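Local coordinates for protein beta-N-acetylhexosaminidase (Thermotoga neapolitana, PDB 5BZA) that probably hydrolyses terminal non-reducing N-acetyl-D-hexosamine residues of N-acetyl-beta-D-hexosaminides, as a member of glycoside hydrolase family 3, at residues V3-L8 and E286-L291; F256-A261 and L281-E286; I426-R431 and Q460-R465. All coordinates share one frame; numbering follows the deposited sequence.

Contacts 1 and 2 belong to the N-terminal TIM-barrel-like domain and use consecutive turns of one helix, 281-293, sharing Glu286; their centres lie about 10 Å apart. They also touch directly through a salt bridge, Lys290 NZ to Glu259 OE2 at 2.7 Å. Contact 3 stands apart, its centre about 41 Å from that of contact 1, in the C-terminal domain. Contacts 1 and 3 are buried meetings of aliphatic side chains, with a phenylalanine edge added in contact 3. Contact 2 is only partly buried, joining two barrel helices through a valine laid on a tyrosine face. Contact 1 instead joins the N-terminal lead-in to a helix, and contact 3 a strand to a helix.

Contact 1: V3-L8 and E286-L291; sequences VDLGKL and ESLKKL
Leu5 and Lys289 mark the closest backbone approach, their CA atoms 8.0 Å apart, which leaves room for side chains between a short 3-10 turn within 3-8 and a regular turn of helix 281-293. The turn is tightened by Leu8 N donating to Leu5 O at 2.9 Å, and it carries the side chains of Leu5 and Leu8 round to the same helix. Leu288 is the central residue on the other side. Its CG lies anti to the backbone N (chi1 176°), which extends the branch from the helix into the notch between the two leucines. There CD2 of Leu288 meets CD2 of Leu8 at 3.9 Å, the two side chains crossing at about a right angle, while CD2 of Leu5 stands at 4.3 Å from the same methyl of Leu288 and the carbonyl Leu5 O at 4.2 Å from it. Leu5 CD1 presses instead on CG of Lys289, at 3.4 Å, tighter than usual van der Waals contact. Lys289 offers its aliphatic base; its chain bends at chi3 and chi4, and the amine takes no part. The segment 3-8 leads directly into strand 9-13, the first of the barrel, and Leu8 shares a backbone hydrogen bond with Ile273 of the last strand, so the contact lies at the seam where the barrel closes. Val302 and Ile306 of helix 299-314 also pack against Leu8. With 166 Å² buried and side chains meeting through carbon alone, the attachment of the N-terminal lead-in to helix 281-293 rests here on the fit of aliphatic carbons rather than on directed polar bonds.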
loop_
_atom_site.group_PDB
_atom_site.type_symbol
_atom_site.label_atom_id
_atom_site.label_comp_id
_atom_site.label_asym_id
_atom_site.label_seq_id
_atom_site.Cartn_x
_atom_site.Cartn_y
_atom_site.Cartn_z
ATOM N N VAL B 3 15.060 28.913 20.377
ATOM C CA VAL B 3 15.528 27.572 20.021
ATOM C C VAL B 3 14.480 26.991 19.055
ATOM O O VAL B 3 14.653 25.902 18.483
ATOM C CB VAL B 3 15.761 26.680 21.286
ATOM C CG1 VAL B 3 16.012 25.206 20.932
ATOM C CG2 VAL B 3 16.971 27.184 22.045
ATOM N N ASP B 4 13.401 27.748 18.837
ATOM C CA ASP B 4 12.310 27.275 17.987
ATOM C C ASP B 4 12.344 27.737 16.531
ATOM O O ASP B 4 11.330 27.617 15.843
ATOM C CB ASP B 4 10.965 27.758 18.559
ATOM C CG ASP B 4 10.525 26.989 19.779
ATOM O OD1 ASP B 4 10.986 25.838 19.954
ATOM O OD2 ASP B 4 9.700 27.534 20.554
ATOM N N LEU B 5 13.500 28.124 15.999
ATOM C CA LEU B 5 13.479 28.655 14.636
ATOM C C LEU B 5 13.294 27.551 13.619
ATOM O O LEU B 5 12.926 27.822 12.446
ATOM C CB LEU B 5 14.771 29.424 14.336
ATOM C CG LEU B 5 14.792 30.713 15.136
ATOM C CD1 LEU B 5 16.044 31.497 14.848
ATOM C CD2 LEU B 5 13.550 31.493 14.728
ATOM N N GLY B 6 13.485 26.312 14.091
ATOM C CA GLY B 6 13.317 25.133 13.281
ATOM C C GLY B 6 11.867 24.992 12.908
ATOM O O GLY B 6 11.528 24.377 11.905
ATOM N N LYS B 7 10.991 25.595 13.699
ATOM C CA LYS B 7 9.579 25.557 13.346
ATOM C C LYS B 7 9.294 26.276 12.025
ATOM O O LYS B 7 8.279 26.039 11.385
ATOM C CB LYS B 7 8.747 26.112 14.497
ATOM C CG LYS B 7 8.830 25.135 15.677
ATOM C CD LYS B 7 7.941 25.447 16.849
ATOM C CE LYS B 7 8.158 24.373 17.909
ATOM N NZ LYS B 7 7.358 24.585 19.144
ATOM N N LEU B 8 10.218 27.103 11.574
ATOM C CA LEU B 8 9.966 27.804 10.328
ATOM C C LEU B 8 10.512 27.024 9.134
ATOM O O LEU B 8 10.631 27.572 8.035
ATOM C CB LEU B 8 10.579 29.217 10.359
ATOM C CG LEU B 8 9.665 30.337 10.881
ATOM C CD1 LEU B 8 9.189 30.018 12.277
ATOM C CD2 LEU B 8 10.319 31.738 10.813
ATOM N N GLU B 286 20.874 29.303 9.150
ATOM C CA GLU B 286 21.783 30.303 9.704
ATOM C C GLU B 286 21.373 31.627 9.077
ATOM O O GLU B 286 21.352 32.679 9.744
ATOM C CB GLU B 286 23.267 29.983 9.431
ATOM C CG GLU B 286 23.849 28.791 10.270
ATOM C CD GLU B 286 23.711 28.938 11.812
ATOM O OE1 GLU B 286 24.051 30.015 12.374
ATOM O OE2 GLU B 286 23.293 27.942 12.466
ATOM N N SER B 287 20.983 31.552 7.805
ATOM C CA SER B 287 20.589 32.760 7.097
ATOM C C SER B 287 19.419 33.389 7.846
ATOM O O SER B 287 19.437 34.608 8.127
ATOM C CB SER B 287 20.245 32.471 5.648
ATOM O OG SER B 287 19.961 33.682 4.999
ATOM N N LEU B 288 18.447 32.561 8.244
ATOM C CA LEU B 288 17.281 33.112 8.906
ATOM C C LEU B 288 17.756 33.862 10.128
ATOM O O LEU B 288 17.407 35.042 10.331
ATOM C CB LEU B 288 16.295 32.030 9.303
ATOM C CG LEU B 288 15.090 32.552 10.091
ATOM C CD1 LEU B 288 14.342 33.546 9.224
ATOM C CD2 LEU B 288 14.176 31.370 10.486
ATOM N N LYS B 289 18.630 33.218 10.891
ATOM C CA LYS B 289 19.074 33.804 12.146
ATOM C C LYS B 289 19.777 35.130 11.912
ATOM O O LYS B 289 19.529 36.096 12.625
ATOM C CB LYS B 289 19.996 32.865 12.884
ATOM C CG LYS B 289 19.267 31.862 13.729
ATOM C CD LYS B 289 20.265 30.929 14.347
ATOM C CE LYS B 289 21.296 31.698 15.124
ATOM N NZ LYS B 289 20.963 31.678 16.572
ATOM N N LYS B 290 20.607 35.187 10.875
ATOM C CA LYS B 290 21.325 36.408 10.593
ATOM C C LYS B 290 20.308 37.524 10.378
ATOM O O LYS B 290 20.420 38.589 10.995
ATOM C CB LYS B 290 22.208 36.258 9.356
ATOM C CG LYS B 290 22.917 37.554 8.963
ATOM C CD LYS B 290 23.630 37.398 7.611
ATOM C CE LYS B 290 23.916 38.741 6.929
ATOM N NZ LYS B 290 24.502 38.543 5.554
ATOM N N LEU B 291 19.302 37.249 9.540
ATOM C CA LEU B 291 18.331 38.258 9.131
ATOM C C LEU B 291 17.468 38.645 10.306
ATOM O O LEU B 291 16.873 39.718 10.320
ATOM C CB LEU B 291 17.475 37.742 7.971
ATOM C CG LEU B 291 18.297 37.399 6.730
ATOM C CD1 LEU B 291 17.464 36.916 5.545
ATOM C CD2 LEU B 291 19.060 38.657 6.345
#

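Contact 2: F256-A261 and L281-E286; sequences FSVEEA and LPVYYE
Ser257 N gives its hydrogen to Glu260 OE1 at 2.6 Å, nearly straight at 162°, meeting the oxygen on its anti side, tilted 27° from the carboxylate plane. In return Glu260 N donates to Ser257 OG at 2.9 Å. This reciprocal pair is a capping box, with Ser257 as N-cap of helix 258-268, and it fixes the start of that helix where Val258 turns toward helix 281-293. The two helices flank the last barrel strand, 273-275, in sequence, and the CA atoms of Val258 and Tyr284 are 6.5 Å apart. Val258 CG1 sits over one face of the Tyr284 ring: it is 3.6 Å from the centroid and 15° off the normal, a CH-pi contact. The same methyl reaches Val283 CG1 at 4.2 Å, so one branch of the valine touches two successive residues of the helix. Met247 and Phe9 also pack against Tyr284. In place of Tyr284, a serine here is likely to open a gap beside Val258, whose CG1 would lose the aromatic face it lies on. The second branch lies beyond the first along the ring, with Val258 CG2 3.7 Å from CZ and 3.8 Å from OH of Tyr284.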
loop_
_atom_site.group_PDB
_atom_site.type_symbol
_atom_site.label_atom_id
_atom_site.label_comp_id
_atom_site.label_asym_id
_atom_site.label_seq_id
_atom_site.Cartn_x
_atom_site.Cartn_y
_atom_site.Cartn_z
ATOM N N PHE B 256 17.459 34.707 -6.950
ATOM C CA PHE B 256 17.530 35.313 -5.648
ATOM C C PHE B 256 18.570 34.589 -4.823
ATOM O O PHE B 256 18.873 33.421 -5.064
ATOM C CB PHE B 256 16.149 35.295 -4.966
ATOM C CG PHE B 256 15.076 36.021 -5.756
ATOM C CD1 PHE B 256 14.400 35.381 -6.784
ATOM C CD2 PHE B 256 14.819 37.371 -5.534
ATOM C CE1 PHE B 256 13.458 36.050 -7.551
ATOM C CE2 PHE B 256 13.883 38.053 -6.300
ATOM C CZ PHE B 256 13.201 37.391 -7.302
ATOM N N SER B 257 19.132 35.286 -3.851
ATOM C CA SER B 257 20.061 34.652 -2.950
ATOM C C SER B 257 19.234 33.951 -1.891
ATOM O O SER B 257 18.045 34.295 -1.709
ATOM C CB SER B 257 20.998 35.680 -2.313
ATOM O OG SER B 257 20.327 36.454 -1.319
ATOM N N VAL B 258 19.839 32.969 -1.217
ATOM C CA VAL B 258 19.200 32.297 -0.096
ATOM C C VAL B 258 18.708 33.352 0.894
ATOM O O VAL B 258 17.569 33.308 1.388
ATOM C CB VAL B 258 20.169 31.316 0.673
ATOM C CG1 VAL B 258 19.542 30.886 1.994
ATOM C CG2 VAL B 258 20.543 30.088 -0.175
ATOM N N GLU B 259 19.580 34.315 1.166
ATOM C CA GLU B 259 19.281 35.344 2.146
ATOM C C GLU B 259 18.042 36.147 1.650
ATOM O O GLU B 259 17.133 36.480 2.431
ATOM C CB GLU B 259 20.507 36.248 2.330
ATOM C CG GLU B 259 20.416 37.254 3.467
ATOM C CD GLU B 259 21.314 38.481 3.258
ATOM O OE1 GLU B 259 21.226 39.115 2.161
ATOM O OE2 GLU B 259 22.147 38.763 4.162
ATOM N N GLU B 260 17.993 36.414 0.344
ATOM C CA GLU B 260 16.868 37.143 -0.254
ATOM C C GLU B 260 15.569 36.299 -0.168
ATOM O O GLU B 260 14.506 36.792 0.248
ATOM C CB GLU B 260 17.186 37.522 -1.713
ATOM C CG GLU B 260 18.139 38.733 -1.923
ATOM C CD GLU B 260 18.605 38.838 -3.387
ATOM O OE1 GLU B 260 18.552 37.788 -4.063
ATOM O OE2 GLU B 260 19.014 39.930 -3.883
ATOM N N ALA B 261 15.657 35.029 -0.561
ATOM C CA ALA B 261 14.505 34.116 -0.484
ATOM C C ALA B 261 13.915 34.066 0.922
ATOM O O ALA B 261 12.697 34.213 1.117
ATOM C CB ALA B 261 14.904 32.728 -0.934
ATOM N N LEU B 281 19.369 22.593 5.211
ATOM C CA LEU B 281 18.785 23.261 6.371
ATOM C C LEU B 281 19.771 24.202 7.094
ATOM O O LEU B 281 19.399 25.318 7.419
ATOM C CB LEU B 281 18.216 22.240 7.349
ATOM C CG LEU B 281 17.574 22.831 8.607
ATOM C CD1 LEU B 281 16.546 23.883 8.235
ATOM C CD2 LEU B 281 16.915 21.730 9.423
ATOM N N PRO B 282 21.028 23.771 7.326
ATOM C CA PRO B 282 21.904 24.719 8.032
ATOM C C PRO B 282 22.087 26.091 7.314
ATOM O O PRO B 282 21.901 27.123 7.970
ATOM C CB PRO B 282 23.228 23.957 8.133
ATOM C CG PRO B 282 22.831 22.525 8.131
ATOM C CD PRO B 282 21.671 22.450 7.167
ATOM N N VAL B 283 22.436 26.116 6.031
ATOM C CA VAL B 283 22.575 27.408 5.336
ATOM C C VAL B 283 21.348 28.287 5.551
ATOM O O VAL B 283 21.430 29.335 6.212
ATOM C CB VAL B 283 22.815 27.253 3.846
ATOM C CG1 VAL B 283 22.902 28.604 3.234
ATOM C CG2 VAL B 283 24.117 26.512 3.638
ATOM N N TYR B 284 20.203 27.836 5.049
ATOM C CA TYR B 284 18.974 28.582 5.241
ATOM C C TYR B 284 18.758 28.938 6.692
ATOM O O TYR B 284 18.440 30.091 7.009
ATOM C CB TYR B 284 17.803 27.794 4.706
ATOM C CG TYR B 284 17.770 27.785 3.217
ATOM C CD1 TYR B 284 18.609 26.949 2.507
ATOM C CD2 TYR B 284 16.910 28.625 2.512
ATOM C CE1 TYR B 284 18.595 26.916 1.130
ATOM C CE2 TYR B 284 16.873 28.597 1.132
ATOM C CZ TYR B 284 17.730 27.742 0.446
ATOM O OH TYR B 284 17.734 27.703 -0.932
ATOM N N TYR B 285 18.987 27.972 7.577
ATOM C CA TYR B 285 18.727 28.185 8.997
ATOM C C TYR B 285 19.585 29.358 9.480
ATOM O O TYR B 285 19.099 30.290 10.154
ATOM C CB TYR B 285 19.034 26.914 9.827
ATOM C CG TYR B 285 18.622 27.010 11.275
ATOM C CD1 TYR B 285 17.347 26.622 11.665
ATOM C CD2 TYR B 285 19.493 27.491 12.249
ATOM C CE1 TYR B 285 16.944 26.709 12.982
ATOM C CE2 TYR B 285 19.095 27.590 13.580
ATOM C CZ TYR B 285 17.823 27.181 13.936
ATOM O OH TYR B 285 17.398 27.253 15.233
ATOM N N GLU B 286 20.874 29.303 9.150
ATOM C CA GLU B 286 21.783 30.303 9.704
ATOM C C GLU B 286 21.373 31.627 9.077
ATOM O O GLU B 286 21.352 32.679 9.744
ATOM C CB GLU B 286 23.267 29.983 9.431
ATOM C CG GLU B 286 23.849 28.791 10.270
ATOM C CD GLU B 286 23.711 28.938 11.812
ATOM O OE1 GLU B 286 24.051 30.015 12.374
ATOM O OE2 GLU B 286 23.293 27.942 12.466
#

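Contact 3: I426-R431 and Q460-R465; sequences IYFIIR and QHLLGR
The Phe428 ring meets Leu462 at its edge: CD2 of Leu462 lies near the ring plane, 3.9 Å from CZ, and the two side chains cross at about a right angle. Phe403 of the adjoining strand stacks with the same ring, and Phe401 meets it with the planes at about 55°, so that the ring has aromatic neighbours as well as an aliphatic branch at its edge. Two residues back along the strand, Ile426 points to the same side of the sheet. Its terminal CD1 meets the end of Leu462 tip to tip, 4.0 Å from CD2 and 4.1 Å from CD1. Leu462 thus spans both strand residues, its extended chi1 of -171° carrying the methyls outward from the helix. The reach is long: the nearest CA atoms, those of Ile426 and Leu462, are 9.9 Å apart. The contacts within 4.5 Å are all between side chains, with 107 Å² buried in total. The preceding residue, His461, has been seen to bind zinc in this protein, but its side chain takes no part here. In the C-terminal domain, the C-terminal end of helix 452-463 packs through Leu462 on strand 425-429 and on Phe401 of the parallel neighbouring strand 399-404.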
loop_
_atom_site.group_PDB
_atom_site.type_symbol
_atom_site.label_atom_id
_atom_site.label_comp_id
_atom_site.label_asym_id
_atom_site.label_seq_id
_atom_site.Cartn_x
_atom_site.Cartn_y
_atom_site.Cartn_z
ATOM N N ILE B 426 30.145 -14.686 10.383
ATOM C CA ILE B 426 28.999 -14.373 11.222
ATOM C C ILE B 426 27.810 -15.063 10.611
ATOM O O ILE B 426 27.550 -14.924 9.398
ATOM C CB ILE B 426 28.760 -12.862 11.337
ATOM C CG1 ILE B 426 30.041 -12.175 11.818
ATOM C CG2 ILE B 426 27.643 -12.572 12.330
ATOM C CD1 ILE B 426 29.877 -10.697 12.097
ATOM N N TYR B 427 27.113 -15.828 11.456
ATOM C CA TYR B 427 25.957 -16.589 11.032
ATOM C C TYR B 427 24.707 -15.796 11.333
ATOM O O TYR B 427 24.424 -15.459 12.499
ATOM C CB TYR B 427 25.902 -17.963 11.726
ATOM C CG TYR B 427 27.030 -18.839 11.276
ATOM C CD1 TYR B 427 26.922 -19.563 10.093
ATOM C CD2 TYR B 427 28.215 -18.925 12.007
ATOM C CE1 TYR B 427 27.950 -20.330 9.637
ATOM C CE2 TYR B 427 29.276 -19.722 11.559
ATOM C CZ TYR B 427 29.129 -20.416 10.377
ATOM O OH TYR B 427 30.148 -21.216 9.912
ATOM N N PHE B 428 23.961 -15.499 10.276
ATOM C CA PHE B 428 22.688 -14.829 10.442
ATOM C C PHE B 428 21.611 -15.879 10.292
ATOM O O PHE B 428 21.335 -16.336 9.177
ATOM C CB PHE B 428 22.503 -13.683 9.411
ATOM C CG PHE B 428 23.448 -12.514 9.605
ATOM C CD1 PHE B 428 24.772 -12.591 9.186
ATOM C CD2 PHE B 428 22.998 -11.319 10.177
ATOM C CE1 PHE B 428 25.651 -11.499 9.354
ATOM C CE2 PHE B 428 23.874 -10.220 10.351
ATOM C CZ PHE B 428 25.196 -10.319 9.945
ATOM N N ILE B 429 20.998 -16.275 11.402
ATOM C CA ILE B 429 19.949 -17.278 11.305
ATOM C C ILE B 429 18.617 -16.592 11.124
ATOM O O ILE B 429 18.072 -16.014 12.055
ATOM C CB ILE B 429 19.921 -18.264 12.520
ATOM C CG1 ILE B 429 21.043 -19.305 12.355
ATOM C CG2 ILE B 429 18.656 -19.108 12.453
ATOM C CD1 ILE B 429 22.319 -19.039 13.110
ATOM N N ILE B 430 18.127 -16.631 9.892
ATOM C CA ILE B 430 17.044 -15.743 9.508
ATOM C C ILE B 430 15.674 -16.384 9.318
ATOM O O ILE B 430 14.694 -15.676 9.146
ATOM C CB ILE B 430 17.415 -14.961 8.225
ATOM C CG1 ILE B 430 17.584 -15.890 7.025
ATOM C CG2 ILE B 430 18.652 -14.117 8.479
ATOM C CD1 ILE B 430 17.804 -15.106 5.721
ATOM N N ARG B 431 15.611 -17.713 9.281
ATOM C CA ARG B 431 14.322 -18.406 9.259
ATOM C C ARG B 431 14.131 -19.189 10.537
ATOM O O ARG B 431 13.694 -18.647 11.549
ATOM C CB ARG B 431 14.193 -19.335 8.069
ATOM C CG ARG B 431 13.950 -18.613 6.821
ATOM C CD ARG B 431 13.093 -19.429 5.943
ATOM N NE ARG B 431 11.864 -19.715 6.673
ATOM C CZ ARG B 431 10.725 -20.082 6.098
ATOM N NH1 ARG B 431 10.648 -20.164 4.771
ATOM N NH2 ARG B 431 9.660 -20.349 6.847
ATOM N N GLN B 460 22.424 -3.015 12.208
ATOM C CA GLN B 460 22.508 -1.933 13.197
ATOM C C GLN B 460 22.972 -2.429 14.557
ATOM O O GLN B 460 23.837 -1.811 15.218
ATOM C CB GLN B 460 21.159 -1.237 13.361
ATOM C CG GLN B 460 20.860 -0.156 12.327
ATOM C CD GLN B 460 19.646 0.683 12.703
ATOM O OE1 GLN B 460 18.730 0.201 13.375
ATOM N NE2 GLN B 460 19.638 1.957 12.271
ATOM N N HIS B 461 22.408 -3.562 14.962
ATOM C CA HIS B 461 22.699 -4.140 16.267
ATOM C C HIS B 461 24.127 -4.631 16.308
ATOM O O HIS B 461 24.834 -4.455 17.292
ATOM C CB HIS B 461 21.718 -5.266 16.592
ATOM C CG HIS B 461 20.569 -4.810 17.435
ATOM N ND1 HIS B 461 20.669 -4.640 18.800
ATOM C CD2 HIS B 461 19.299 -4.471 17.109
ATOM C CE1 HIS B 461 19.521 -4.188 19.272
ATOM N NE2 HIS B 461 18.669 -4.086 18.267
ATOM N N LEU B 462 24.534 -5.226 15.200
ATOM C CA LEU B 462 25.873 -5.733 15.036
ATOM C C LEU B 462 26.874 -4.635 15.268
ATOM O O LEU B 462 27.781 -4.789 16.093
ATOM C CB LEU B 462 26.039 -6.311 13.636
ATOM C CG LEU B 462 27.318 -7.079 13.335
ATOM C CD1 LEU B 462 27.429 -8.226 14.340
ATOM C CD2 LEU B 462 27.278 -7.625 11.909
ATOM N N LEU B 463 26.691 -3.511 14.567
ATOM C CA LEU B 463 27.582 -2.356 14.732
ATOM C C LEU B 463 27.340 -1.607 16.044
ATOM O O LEU B 463 28.241 -0.955 16.569
ATOM C CB LEU B 463 27.430 -1.407 13.546
ATOM C CG LEU B 463 27.951 -2.027 12.240
ATOM C CD1 LEU B 463 27.617 -1.190 11.010
ATOM C CD2 LEU B 463 29.456 -2.223 12.346
ATOM N N GLY B 464 26.153 -1.775 16.623
ATOM C CA GLY B 464 25.809 -1.072 17.844
ATOM C C GLY B 464 25.970 -1.912 19.102
ATOM O O GLY B 464 27.066 -2.049 19.664
ATOM N N ARG B 465 24.862 -2.487 19.539
ATOM C CA ARG B 465 24.782 -3.121 20.845
ATOM C C ARG B 465 25.581 -4.460 20.968
ATOM O O ARG B 465 26.129 -4.767 22.031
ATOM C CB ARG B 465 23.296 -3.320 21.190
ATOM C CG ARG B 465 23.008 -4.623 21.883
ATOM C CD ARG B 465 21.535 -4.981 21.921
ATOM N NE ARG B 465 21.353 -6.305 22.522
ATOM C CZ ARG B 465 21.214 -7.426 21.817
ATOM N NH1 ARG B 465 21.237 -7.374 20.490
ATOM N NH2 ARG B 465 21.047 -8.598 22.431
#